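Long-range contacts in ricin B lectin (Clostridium thermocellum, PDB 3VSF), which probably cleaves galactose units from the ends of beta-1,3-galactan chains, joining a family 43 glycoside hydrolase domain to a galactose-binding beta-trefoil: residues Phe83-Cys88 with Arg100-Arg106; Gly60-His66 with Arg119-Tyr124; Leu112-Glu118 with Met135-Ile141; Ile42-Phe48 with Asn319-Trp325. All blocks are in the same frame, centred on the assembly; numbering follows the deposited sequence.

Contact 1: Phe83-Cys88 with Arg100-Arg106; sequences FLGVSC and RGEVLSR
The Phe83 ring turns its CZ corner to Leu104: CZ lies 4.2 Å from Leu104 CD2, and the carbonyl oxygens of Leu104 and Ser105 approach the ring obliquely. Along the ring edge, in its plane, run the backbone of Gly85 and Val86, while Ile117 of strand 116-124, in the next sheet, and Cys115 just before that strand pack on the ring. With chi1 at 176° the ring is swung to the carbonyl side and runs forward along its own strand. The other flat group, the Arg106 guanidinium, has Phe83 O at its edge.

Between these residues the backbones pair antiparallel. Val86 N gives Leu104 O a nearly straight bond of 2.7 Å (175°), and Arg106 N reaches Leu84 O at 3.2 Å. Nearer Arg100 the bonds are bent and weak. Val86 and Leu104 lie side by side, CB to CB 3.8 Å, and Cys88 CB meets Val103 CG1 at 3.6 Å.

On the other face Glu102 folds over the bare Gly85, its CG 3.6 Å from Gly85 CA. Its carboxylate is held by the hydroxyls of Tyr99 and Tyr76.

From Gly85–Ser105 to Ser87–Glu102 the second strand spends one residue more than the first. This is an antiparallel hairpin with a bulge-like break, made of the third and fourth strands of a four-stranded sheet, consistent with a blade of the family 43 beta-propeller.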
# COMPACT_ATOMS: atom_id res chain seq x y z
N PHE A 83 -15.71 -20.79 -0.15
CA PHE A 83 -16.44 -19.54 -0.06
C PHE A 83 -17.58 -19.63 0.96
O PHE A 83 -18.52 -20.41 0.78
CB PHE A 83 -17.01 -19.15 -1.42
CG PHE A 83 -17.85 -17.91 -1.40
CD1 PHE A 83 -17.67 -16.95 -0.42
CD2 PHE A 83 -18.83 -17.71 -2.36
CE1 PHE A 83 -18.45 -15.81 -0.40
CE2 PHE A 83 -19.62 -16.58 -2.34
CZ PHE A 83 -19.43 -15.62 -1.36
N LEU A 84 -17.49 -18.83 2.02
CA LEU A 84 -18.53 -18.79 3.04
C LEU A 84 -19.44 -17.58 2.84
O LEU A 84 -20.66 -17.71 2.73
CB LEU A 84 -17.91 -18.77 4.44
CG LEU A 84 -18.80 -19.12 5.63
CD1 LEU A 84 -17.96 -19.27 6.89
CD2 LEU A 84 -19.91 -18.10 5.85
N GLY A 85 -18.84 -16.40 2.79
CA GLY A 85 -19.59 -15.17 2.62
C GLY A 85 -18.73 -13.97 2.26
O GLY A 85 -17.53 -13.96 2.51
N VAL A 86 -19.36 -12.96 1.66
CA VAL A 86 -18.67 -11.72 1.34
C VAL A 86 -19.10 -10.63 2.32
O VAL A 86 -20.13 -9.99 2.14
CB VAL A 86 -18.96 -11.26 -0.10
CG1 VAL A 86 -18.31 -9.91 -0.37
CG2 VAL A 86 -18.48 -12.30 -1.09
N SER A 87 -18.30 -10.45 3.37
CA SER A 87 -18.64 -9.53 4.44
C SER A 87 -18.65 -8.07 3.99
O SER A 87 -18.08 -7.73 2.95
CB SER A 87 -17.67 -9.70 5.62
OG SER A 87 -17.63 -11.05 6.04
N CYS A 88 -19.30 -7.22 4.78
CA CYS A 88 -19.36 -5.80 4.49
C CYS A 88 -19.28 -4.98 5.78
O CYS A 88 -20.10 -5.15 6.68
CB CYS A 88 -20.65 -5.45 3.74
SG CYS A 88 -20.91 -3.68 3.50
N ARG A 100 -21.95 -5.34 9.04
CA ARG A 100 -23.22 -5.13 8.35
C ARG A 100 -23.74 -6.42 7.72
O ARG A 100 -24.73 -6.40 6.97
CB ARG A 100 -23.07 -4.04 7.28
CG ARG A 100 -22.65 -2.69 7.83
CD ARG A 100 -23.75 -2.07 8.69
NE ARG A 100 -24.62 -1.19 7.92
CZ ARG A 100 -25.65 -0.53 8.43
NH1 ARG A 100 -25.95 -0.65 9.72
NH2 ARG A 100 -26.39 0.26 7.66
N GLY A 101 -23.09 -7.54 8.02
CA GLY A 101 -23.52 -8.83 7.53
C GLY A 101 -22.90 -9.21 6.19
O GLY A 101 -22.04 -8.50 5.67
N GLU A 102 -23.36 -10.33 5.63
CA GLU A 102 -22.86 -10.80 4.35
C GLU A 102 -23.75 -10.35 3.20
O GLU A 102 -24.83 -10.89 2.99
CB GLU A 102 -22.75 -12.33 4.35
CG GLU A 102 -21.39 -12.87 4.78
CD GLU A 102 -21.07 -12.55 6.23
OE1 GLU A 102 -21.99 -12.19 6.98
OE2 GLU A 102 -19.88 -12.66 6.61
N VAL A 103 -23.27 -9.35 2.45
CA VAL A 103 -23.99 -8.87 1.28
C VAL A 103 -24.12 -9.99 0.25
O VAL A 103 -25.01 -9.96 -0.60
CB VAL A 103 -23.29 -7.66 0.64
CG1 VAL A 103 -23.29 -6.48 1.60
CG2 VAL A 103 -21.87 -8.02 0.23
N LEU A 104 -23.23 -10.97 0.34
CA LEU A 104 -23.28 -12.14 -0.52
C LEU A 104 -22.92 -13.38 0.28
O LEU A 104 -21.97 -13.37 1.05
CB LEU A 104 -22.32 -11.97 -1.70
CG LEU A 104 -22.52 -12.92 -2.88
CD1 LEU A 104 -23.83 -12.61 -3.59
CD2 LEU A 104 -21.36 -12.82 -3.86
N SER A 105 -23.70 -14.44 0.11
CA SER A 105 -23.49 -15.67 0.86
C SER A 105 -23.38 -16.87 -0.07
O SER A 105 -23.69 -16.78 -1.26
CB SER A 105 -24.62 -15.89 1.86
OG SER A 105 -24.45 -17.11 2.57
N ARG A 106 -22.93 -18.00 0.48
CA ARG A 106 -22.88 -19.24 -0.28
C ARG A 106 -24.29 -19.75 -0.53
O ARG A 106 -24.50 -20.72 -1.26
CB ARG A 106 -22.07 -20.30 0.48
CG ARG A 106 -22.66 -20.68 1.83
CD ARG A 106 -21.77 -21.67 2.57
NE ARG A 106 -21.47 -22.85 1.76
CZ ARG A 106 -22.25 -23.92 1.68
NH1 ARG A 106 -23.38 -23.97 2.37
NH2 ARG A 106 -21.89 -24.95 0.92

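Contact 2: Gly60-His66 with Arg119-Tyr124; sequences GGGMLKH and RPKVMY
Arg119 meets Gly60 through its backbone: its CA points a C-H at Gly60 O, 3.1 Å away and nearly straight at 171°. Its side chain leads off in the other direction, to a salt bridge with Asp186. Pro120 follows, laying CD 3.6 Å from that same Gly60 O.

Lys121 reaches back across the gap. Its chain bends at chi2 (-60°) and again at chi4, which brings the aliphatic part over the glycines, CD 4.0 Å from Gly62 CA, and puts NZ 3.1 Å from Gly60 O. That hydrogen bond comes in tilted from the carbonyl plane. Gly62 has no side chain to obstruct the lysine here.

At Val122 the contact turns apolar: CG1 touches Leu64 CD2 at 3.8 Å, the two side chains crossing at about a right angle. Met123 faces the other way, onto Val189 and Val191 of strand 187-191. Tyr124 closes the row. Its CB adds to the packing on Leu64 CD2, and His66 lies over one face of its ring, NE2 3.5 Å from Tyr124 CE2 and offset toward the rim. The planes are 48° apart, so this is an oblique aromatic pair, and Phe131 meets both rings.

The strands run nearly parallel, yet the one hydrogen bond between the two segments comes from the Lys121 side chain and ends on Gly60, at the corner before strand 61-66. Two blades therefore abut here by side-chain contact: a buried ammonium, probably steadied by the Gly60 carbonyl, at one end, and aliphatic and aromatic groups at the other.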
# COMPACT_ATOMS: atom_id res chain seq x y z
N GLY A 60 -8.73 -9.99 0.66
CA GLY A 60 -8.77 -9.66 -0.75
C GLY A 60 -9.86 -8.66 -1.06
O GLY A 60 -10.37 -8.60 -2.17
N GLY A 61 -10.21 -7.86 -0.06
CA GLY A 61 -11.35 -6.97 -0.16
C GLY A 61 -11.12 -5.70 -0.96
O GLY A 61 -10.10 -5.54 -1.64
N GLY A 62 -12.08 -4.79 -0.87
CA GLY A 62 -12.01 -3.50 -1.53
C GLY A 62 -12.85 -2.50 -0.76
O GLY A 62 -13.37 -2.82 0.31
N MET A 63 -12.99 -1.29 -1.29
CA MET A 63 -13.73 -0.25 -0.60
C MET A 63 -14.44 0.72 -1.54
O MET A 63 -13.96 1.00 -2.64
CB MET A 63 -12.82 0.52 0.36
CG MET A 63 -13.52 1.61 1.16
SD MET A 63 -12.49 2.24 2.50
CE MET A 63 -12.22 0.74 3.44
N LEU A 64 -15.58 1.24 -1.10
CA LEU A 64 -16.35 2.19 -1.88
C LEU A 64 -16.83 3.34 -1.01
O LEU A 64 -17.29 3.14 0.12
CB LEU A 64 -17.56 1.49 -2.53
CG LEU A 64 -18.44 2.36 -3.43
CD1 LEU A 64 -17.66 2.83 -4.65
CD2 LEU A 64 -19.68 1.59 -3.85
N LYS A 65 -16.72 4.56 -1.53
CA LYS A 65 -17.18 5.74 -0.81
C LYS A 65 -18.49 6.24 -1.39
O LYS A 65 -18.53 6.79 -2.49
CB LYS A 65 -16.12 6.85 -0.88
CG LYS A 65 -16.58 8.19 -0.32
CD LYS A 65 -17.04 8.08 1.12
CE LYS A 65 -17.21 9.46 1.75
NZ LYS A 65 -18.14 10.32 0.97
N HIS A 66 -19.58 6.04 -0.65
CA HIS A 66 -20.89 6.49 -1.09
C HIS A 66 -21.63 7.20 0.04
O HIS A 66 -21.77 6.66 1.14
CB HIS A 66 -21.72 5.31 -1.61
CG HIS A 66 -22.97 5.72 -2.32
ND1 HIS A 66 -24.20 5.73 -1.71
CD2 HIS A 66 -23.17 6.14 -3.59
CE1 HIS A 66 -25.12 6.13 -2.58
NE2 HIS A 66 -24.52 6.39 -3.73
N ARG A 119 -11.19 -11.82 -3.98
CA ARG A 119 -11.03 -10.47 -4.54
C ARG A 119 -12.34 -9.88 -5.05
O ARG A 119 -12.43 -9.47 -6.21
CB ARG A 119 -9.97 -10.47 -5.64
CG ARG A 119 -8.61 -10.94 -5.17
CD ARG A 119 -7.55 -10.72 -6.23
NE ARG A 119 -6.22 -11.02 -5.70
CZ ARG A 119 -5.51 -10.18 -4.95
NH1 ARG A 119 -6.01 -8.99 -4.63
NH2 ARG A 119 -4.31 -10.52 -4.51
N PRO A 120 -13.37 -9.83 -4.18
CA PRO A 120 -14.64 -9.21 -4.56
C PRO A 120 -14.56 -7.68 -4.48
O PRO A 120 -14.10 -7.14 -3.47
CB PRO A 120 -15.60 -9.73 -3.49
CG PRO A 120 -14.74 -9.93 -2.29
CD PRO A 120 -13.40 -10.38 -2.82
N LYS A 121 -14.99 -7.01 -5.54
CA LYS A 121 -14.96 -5.55 -5.57
C LYS A 121 -16.35 -4.99 -5.85
O LYS A 121 -17.16 -5.63 -6.53
CB LYS A 121 -13.97 -5.06 -6.63
CG LYS A 121 -12.56 -5.59 -6.46
CD LYS A 121 -11.97 -5.18 -5.12
CE LYS A 121 -10.56 -5.71 -4.95
NZ LYS A 121 -10.51 -7.20 -4.98
N VAL A 122 -16.63 -3.81 -5.32
CA VAL A 122 -17.93 -3.17 -5.52
C VAL A 122 -17.79 -1.78 -6.13
O VAL A 122 -16.98 -0.97 -5.68
CB VAL A 122 -18.72 -3.07 -4.20
CG1 VAL A 122 -19.92 -2.15 -4.36
CG2 VAL A 122 -19.16 -4.46 -3.74
N MET A 123 -18.59 -1.51 -7.15
CA MET A 123 -18.60 -0.21 -7.81
C MET A 123 -20.02 0.34 -7.86
O MET A 123 -20.98 -0.42 -7.86
CB MET A 123 -18.03 -0.33 -9.22
CG MET A 123 -18.77 -1.32 -10.11
SD MET A 123 -17.87 -1.72 -11.62
CE MET A 123 -17.68 -0.10 -12.35
N TYR A 124 -20.14 1.67 -7.90
CA TYR A 124 -21.46 2.30 -7.94
C TYR A 124 -21.79 2.88 -9.31
O TYR A 124 -20.92 3.42 -10.00
CB TYR A 124 -21.57 3.39 -6.87
CG TYR A 124 -22.82 4.22 -6.99
CD1 TYR A 124 -22.79 5.49 -7.57
CD2 TYR A 124 -24.05 3.75 -6.53
CE1 TYR A 124 -23.94 6.25 -7.69
CE2 TYR A 124 -25.20 4.50 -6.64
CZ TYR A 124 -25.14 5.75 -7.22
OH TYR A 124 -26.28 6.52 -7.33

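Contact 3: Leu112-Glu118 with Met135-Ile141; sequences LNHCNIE and MHWENGI
His136 runs alongside Glu118, both side chains pointing the same way. From the bottom up, His136 CB sits 3.3 Å from Glu118 O, CG rests against Glu118 CG, and ND1 makes a weak bond to Glu118 OE1 at 3.3 Å. At the tip NE2 donates to Glu138 OE1 (2.8 Å), meeting the carboxylate on its anti side. The imidazole is thus bridged between two glutamates, which probably helps to fix its rotation; Glu118 has a second partner in Arg77, its salt bridge.

Beneath, the backbones pair as a regular antiparallel hairpin: Asn116 and Glu138 exchange two bonds, Asn116 N to Glu138 O being 2.9 Å, and Glu118 and His136 exchange two more. The face away from His136 is apolar. There Cys115 SG lies obliquely beside the Trp137 pyrrole, 3.3 Å from NE1, Leu112 CD2 stands at the indole edge, and Ile117 CD1 touches Met135 SD. The indole N-H goes to Glu111 O.

The paired residues are the start of strand 116-124 and the end of strand 131-138, with a loop adjoining each. Strand 147-153 flanks them beyond Met135 and Trp137, and strand 83-91 of the preceding sheet lies against the Ile117 side.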
# COMPACT_ATOMS: atom_id res chain seq x y z
N LEU A 112 -22.86 -21.05 -5.81
CA LEU A 112 -22.08 -20.41 -4.76
C LEU A 112 -21.97 -21.31 -3.53
O LEU A 112 -21.33 -20.95 -2.54
CB LEU A 112 -22.69 -19.06 -4.37
CG LEU A 112 -22.70 -17.99 -5.46
CD1 LEU A 112 -23.31 -16.70 -4.93
CD2 LEU A 112 -21.29 -17.74 -5.99
N ASN A 113 -22.61 -22.47 -3.60
CA ASN A 113 -22.58 -23.43 -2.50
C ASN A 113 -21.19 -24.02 -2.30
O ASN A 113 -20.61 -23.93 -1.22
CB ASN A 113 -23.60 -24.55 -2.73
CG ASN A 113 -25.03 -24.07 -2.58
OD1 ASN A 113 -25.56 -23.37 -3.44
ND2 ASN A 113 -25.67 -24.46 -1.48
N HIS A 114 -20.65 -24.63 -3.36
CA HIS A 114 -19.36 -25.28 -3.29
C HIS A 114 -18.40 -24.67 -4.31
O HIS A 114 -18.24 -25.19 -5.41
CB HIS A 114 -19.52 -26.78 -3.54
CG HIS A 114 -18.26 -27.57 -3.33
ND1 HIS A 114 -17.87 -28.02 -2.08
CD2 HIS A 114 -17.32 -28.00 -4.20
CE1 HIS A 114 -16.74 -28.69 -2.20
NE2 HIS A 114 -16.38 -28.69 -3.47
N CYS A 115 -17.77 -23.56 -3.94
CA CYS A 115 -16.90 -22.84 -4.86
C CYS A 115 -15.88 -21.94 -4.15
O CYS A 115 -15.91 -21.81 -2.92
CB CYS A 115 -17.73 -21.98 -5.81
SG CYS A 115 -18.49 -20.53 -5.03
N ASN A 116 -15.00 -21.34 -4.93
CA ASN A 116 -14.03 -20.38 -4.42
C ASN A 116 -14.33 -18.98 -4.95
O ASN A 116 -14.42 -18.77 -6.16
CB ASN A 116 -12.61 -20.77 -4.83
CG ASN A 116 -12.21 -22.13 -4.31
OD1 ASN A 116 -11.78 -23.00 -5.08
ND2 ASN A 116 -12.34 -22.34 -3.00
N ILE A 117 -14.50 -18.03 -4.04
CA ILE A 117 -14.66 -16.63 -4.43
C ILE A 117 -13.63 -15.76 -3.72
O ILE A 117 -13.51 -15.79 -2.50
CB ILE A 117 -16.07 -16.11 -4.14
CG1 ILE A 117 -17.04 -16.57 -5.23
CG2 ILE A 117 -16.07 -14.59 -4.06
CD1 ILE A 117 -18.34 -15.80 -5.26
N GLU A 118 -12.88 -14.98 -4.50
CA GLU A 118 -11.83 -14.15 -3.95
C GLU A 118 -11.70 -12.82 -4.69
O GLU A 118 -12.07 -12.71 -5.86
CB GLU A 118 -10.50 -14.90 -3.96
CG GLU A 118 -10.07 -15.42 -5.32
CD GLU A 118 -8.95 -16.44 -5.23
OE1 GLU A 118 -8.10 -16.48 -6.14
OE2 GLU A 118 -8.92 -17.21 -4.24
N MET A 135 -16.21 -10.23 -8.96
CA MET A 135 -15.36 -11.12 -8.17
C MET A 135 -14.72 -12.21 -9.03
O MET A 135 -14.88 -12.23 -10.25
CB MET A 135 -16.17 -11.76 -7.04
CG MET A 135 -17.20 -12.77 -7.52
SD MET A 135 -18.76 -12.68 -6.61
CE MET A 135 -19.41 -11.12 -7.21
N HIS A 136 -14.00 -13.12 -8.38
CA HIS A 136 -13.36 -14.23 -9.06
C HIS A 136 -13.98 -15.54 -8.59
O HIS A 136 -14.08 -15.80 -7.39
CB HIS A 136 -11.86 -14.23 -8.77
CG HIS A 136 -11.12 -15.39 -9.37
ND1 HIS A 136 -9.92 -15.85 -8.87
CD2 HIS A 136 -11.41 -16.18 -10.43
CE1 HIS A 136 -9.51 -16.87 -9.59
NE2 HIS A 136 -10.39 -17.10 -10.54
N TRP A 137 -14.41 -16.37 -9.54
CA TRP A 137 -15.10 -17.62 -9.21
C TRP A 137 -14.30 -18.85 -9.61
O TRP A 137 -13.69 -18.89 -10.68
CB TRP A 137 -16.48 -17.65 -9.87
CG TRP A 137 -17.35 -18.78 -9.39
CD1 TRP A 137 -18.24 -18.75 -8.36
CD2 TRP A 137 -17.41 -20.10 -9.93
NE1 TRP A 137 -18.85 -19.97 -8.22
CE2 TRP A 137 -18.36 -20.82 -9.17
CE3 TRP A 137 -16.76 -20.76 -10.98
CZ2 TRP A 137 -18.67 -22.15 -9.43
CZ3 TRP A 137 -17.07 -22.08 -11.23
CH2 TRP A 137 -18.02 -22.76 -10.46
N GLU A 138 -14.30 -19.86 -8.74
CA GLU A 138 -13.63 -21.13 -9.02
C GLU A 138 -14.46 -22.31 -8.52
O GLU A 138 -15.39 -22.13 -7.74
CB GLU A 138 -12.24 -21.15 -8.39
CG GLU A 138 -11.24 -20.22 -9.06
CD GLU A 138 -10.94 -20.61 -10.50
OE1 GLU A 138 -10.27 -19.82 -11.20
OE2 GLU A 138 -11.37 -21.70 -10.93
N ASN A 139 -14.11 -23.51 -8.97
CA ASN A 139 -14.87 -24.71 -8.64
C ASN A 139 -14.90 -25.07 -7.16
O ASN A 139 -15.93 -25.52 -6.64
CB ASN A 139 -14.36 -25.91 -9.44
CG ASN A 139 -14.79 -25.87 -10.89
OD1 ASN A 139 -15.82 -25.28 -11.23
ND2 ASN A 139 -14.01 -26.51 -11.76
N GLY A 140 -13.78 -24.87 -6.48
CA GLY A 140 -13.63 -25.35 -5.12
C GLY A 140 -12.96 -26.70 -5.15
O GLY A 140 -12.60 -27.27 -4.11
N ILE A 141 -12.79 -27.23 -6.36
CA ILE A 141 -12.09 -28.48 -6.58
C ILE A 141 -10.77 -28.20 -7.29
O ILE A 141 -9.78 -28.90 -7.09
CB ILE A 141 -12.93 -29.45 -7.43
CG1 ILE A 141 -14.22 -29.82 -6.69
CG2 ILE A 141 -12.13 -30.70 -7.77
CD1 ILE A 141 -13.99 -30.55 -5.38

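Contact 4: Ile42-Phe48 with Asn319-Trp325; sequences IVNGTQF and NDSQYVW
Asn44 reads the backbone of Trp325 with both ends of its amide: OD1 takes Trp325 N at 2.9 Å and ND2 gives to Trp325 O at 3.0 Å. Neither partner lies in the acceptor's carbonyl plane; each donor comes in from above it. Next along, Tyr323 N donates to Thr46 O in a nearly straight bond (2.9 Å, 172°), and Gly45 N returns one to Tyr323 O. At the far end the extended Gln47 side chain stretches over the turn at 319-321, where NE2 bonds Ser321 O at 2.8 Å, standing well above that carbonyl's plane, and more weakly Asn319 O. Thr46 OG1 ties its own loop by bonding Val43 O.

Around these bonds the packing is aromatic. The edge of Phe48 meets the face of Trp325, CE2 over the middle of the indole, with planes at 86°: a T-shaped pair. Tyr323 CB in turn sits over one face of the Phe48 ring, 4.1 Å from its centroid, a CH-pi contact. Ile42 CD1 approaches Trp325 CE3 at 3.6 Å, and the Gln47 and Gln322 side chains cross at about a right angle, CG to CG 3.6 Å, their amides almost perpendicular.

Trp72 of strand 69-77 extends the cluster, meeting Tyr323, Trp325 and Phe48, while Tyr323 OH bonds the backbone of Ile56 and Ala58. Strand 41-43 itself pairs with 343-347; the loop after it lies along the start of strand 322-330, whose sheet neighbour 301-309 runs beside it, Asp308 touching Tyr323 and Met306 touching Trp325.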
# COMPACT_ATOMS: atom_id res chain seq x y z
N ILE A 42 -4.07 3.09 13.14
CA ILE A 42 -4.14 1.70 12.74
C ILE A 42 -2.79 1.01 12.91
O ILE A 42 -1.74 1.61 12.66
CB ILE A 42 -4.56 1.56 11.27
CG1 ILE A 42 -5.84 2.37 11.00
CG2 ILE A 42 -4.76 0.11 10.90
CD1 ILE A 42 -6.30 2.32 9.56
N VAL A 43 -2.81 -0.25 13.35
CA VAL A 43 -1.59 -1.02 13.52
C VAL A 43 -1.48 -2.10 12.45
O VAL A 43 -2.22 -3.08 12.47
CB VAL A 43 -1.53 -1.68 14.91
CG1 VAL A 43 -0.21 -2.42 15.09
CG2 VAL A 43 -1.73 -0.64 16.00
N ASN A 44 -0.56 -1.92 11.51
CA ASN A 44 -0.36 -2.87 10.43
C ASN A 44 0.19 -4.21 10.91
O ASN A 44 0.73 -4.31 12.01
CB ASN A 44 0.54 -2.29 9.34
CG ASN A 44 -0.10 -1.13 8.61
OD1 ASN A 44 -1.31 -1.11 8.40
ND2 ASN A 44 0.71 -0.15 8.22
N GLY A 45 0.05 -5.24 10.08
CA GLY A 45 0.51 -6.57 10.43
C GLY A 45 -0.38 -7.22 11.46
O GLY A 45 0.03 -8.16 12.15
N THR A 46 -1.60 -6.72 11.58
CA THR A 46 -2.56 -7.26 12.54
C THR A 46 -3.93 -7.45 11.90
O THR A 46 -4.14 -7.09 10.74
CB THR A 46 -2.72 -6.33 13.76
OG1 THR A 46 -3.48 -5.17 13.40
CG2 THR A 46 -1.36 -5.89 14.29
N GLN A 47 -4.86 -8.01 12.67
CA GLN A 47 -6.24 -8.15 12.22
C GLN A 47 -7.13 -7.13 12.92
O GLN A 47 -7.42 -7.25 14.11
CB GLN A 47 -6.75 -9.56 12.49
CG GLN A 47 -6.10 -10.63 11.63
CD GLN A 47 -6.73 -12.00 11.81
OE1 GLN A 47 -7.32 -12.29 12.85
NE2 GLN A 47 -6.62 -12.84 10.79
N PHE A 48 -7.55 -6.11 12.17
CA PHE A 48 -8.38 -5.05 12.72
C PHE A 48 -9.65 -5.63 13.33
O PHE A 48 -10.19 -6.62 12.82
CB PHE A 48 -8.74 -4.03 11.65
CG PHE A 48 -7.57 -3.57 10.82
CD1 PHE A 48 -6.28 -3.70 11.30
CD2 PHE A 48 -7.77 -3.00 9.57
CE1 PHE A 48 -5.20 -3.28 10.54
CE2 PHE A 48 -6.70 -2.58 8.81
CZ PHE A 48 -5.41 -2.72 9.29
N ASN A 319 -8.38 -17.32 6.88
CA ASN A 319 -9.07 -16.48 7.84
C ASN A 319 -8.14 -15.85 8.88
O ASN A 319 -8.52 -14.92 9.58
CB ASN A 319 -10.19 -17.26 8.54
CG ASN A 319 -11.24 -17.75 7.58
OD1 ASN A 319 -12.22 -17.05 7.29
ND2 ASN A 319 -11.06 -18.97 7.08
N ASP A 320 -6.92 -16.36 8.96
CA ASP A 320 -5.93 -15.84 9.90
C ASP A 320 -5.04 -14.79 9.24
O ASP A 320 -4.00 -14.41 9.79
CB ASP A 320 -5.07 -16.96 10.48
CG ASP A 320 -5.86 -17.89 11.39
OD1 ASP A 320 -6.85 -17.43 11.98
OD2 ASP A 320 -5.47 -19.07 11.51
N SER A 321 -5.44 -14.33 8.06
CA SER A 321 -4.68 -13.32 7.33
C SER A 321 -4.86 -11.93 7.94
O SER A 321 -5.96 -11.56 8.35
CB SER A 321 -5.09 -13.30 5.86
OG SER A 321 -4.77 -14.52 5.22
N GLN A 322 -3.77 -11.18 8.00
CA GLN A 322 -3.79 -9.83 8.57
C GLN A 322 -3.83 -8.78 7.46
O GLN A 322 -3.65 -9.10 6.29
CB GLN A 322 -2.59 -9.62 9.48
CG GLN A 322 -2.60 -10.52 10.72
CD GLN A 322 -1.20 -10.85 11.22
OE1 GLN A 322 -0.23 -10.76 10.47
NE2 GLN A 322 -1.11 -11.24 12.48
N TYR A 323 -4.06 -7.53 7.84
CA TYR A 323 -4.18 -6.45 6.86
C TYR A 323 -3.05 -5.43 6.99
O TYR A 323 -2.50 -5.23 8.07
CB TYR A 323 -5.53 -5.75 6.99
CG TYR A 323 -6.71 -6.70 7.04
CD1 TYR A 323 -7.19 -7.31 5.89
CD2 TYR A 323 -7.33 -7.00 8.25
CE1 TYR A 323 -8.26 -8.18 5.93
CE2 TYR A 323 -8.40 -7.87 8.30
CZ TYR A 323 -8.86 -8.46 7.14
OH TYR A 323 -9.93 -9.33 7.19
N VAL A 324 -2.72 -4.79 5.87
CA VAL A 324 -1.69 -3.77 5.85
C VAL A 324 -2.17 -2.54 5.08
O VAL A 324 -2.30 -2.58 3.85
CB VAL A 324 -0.39 -4.29 5.20
CG1 VAL A 324 0.59 -3.15 4.97
CG2 VAL A 324 0.24 -5.38 6.07
N TRP A 325 -2.44 -1.46 5.80
CA TRP A 325 -2.87 -0.22 5.17
C TRP A 325 -1.78 0.85 5.22
O TRP A 325 -1.20 1.11 6.28
CB TRP A 325 -4.15 0.30 5.82
CG TRP A 325 -5.36 -0.53 5.52
CD1 TRP A 325 -5.39 -1.73 4.88
CD2 TRP A 325 -6.72 -0.22 5.84
NE1 TRP A 325 -6.68 -2.19 4.79
CE2 TRP A 325 -7.52 -1.28 5.37
CE3 TRP A 325 -7.34 0.86 6.49
CZ2 TRP A 325 -8.91 -1.30 5.52
CZ3 TRP A 325 -8.72 0.84 6.64
CH2 TRP A 325 -9.48 -0.23 6.16

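Contacts 1, 2 and 3 cluster in the family 43 region: the centres of 1 and 2, and of 1 and 3, are about 13 Å apart, those of 2 and 3 about 18 Å. Contact 1 joins the last two strands of one four-stranded sheet, contact 3 the first two of the next, and contact 2 sets the first strands of both beside each other. Strand 116-124 serves both 2 and 3. Contact 4 spans the longest sequence separation and encloses the rest; it touches contact 2 through Met63 and Trp325, while its centre is about 24 Å from that of contact 3. This is consistent with a five-bladed propeller whose N-terminal segment lies along the last blade before entering the first.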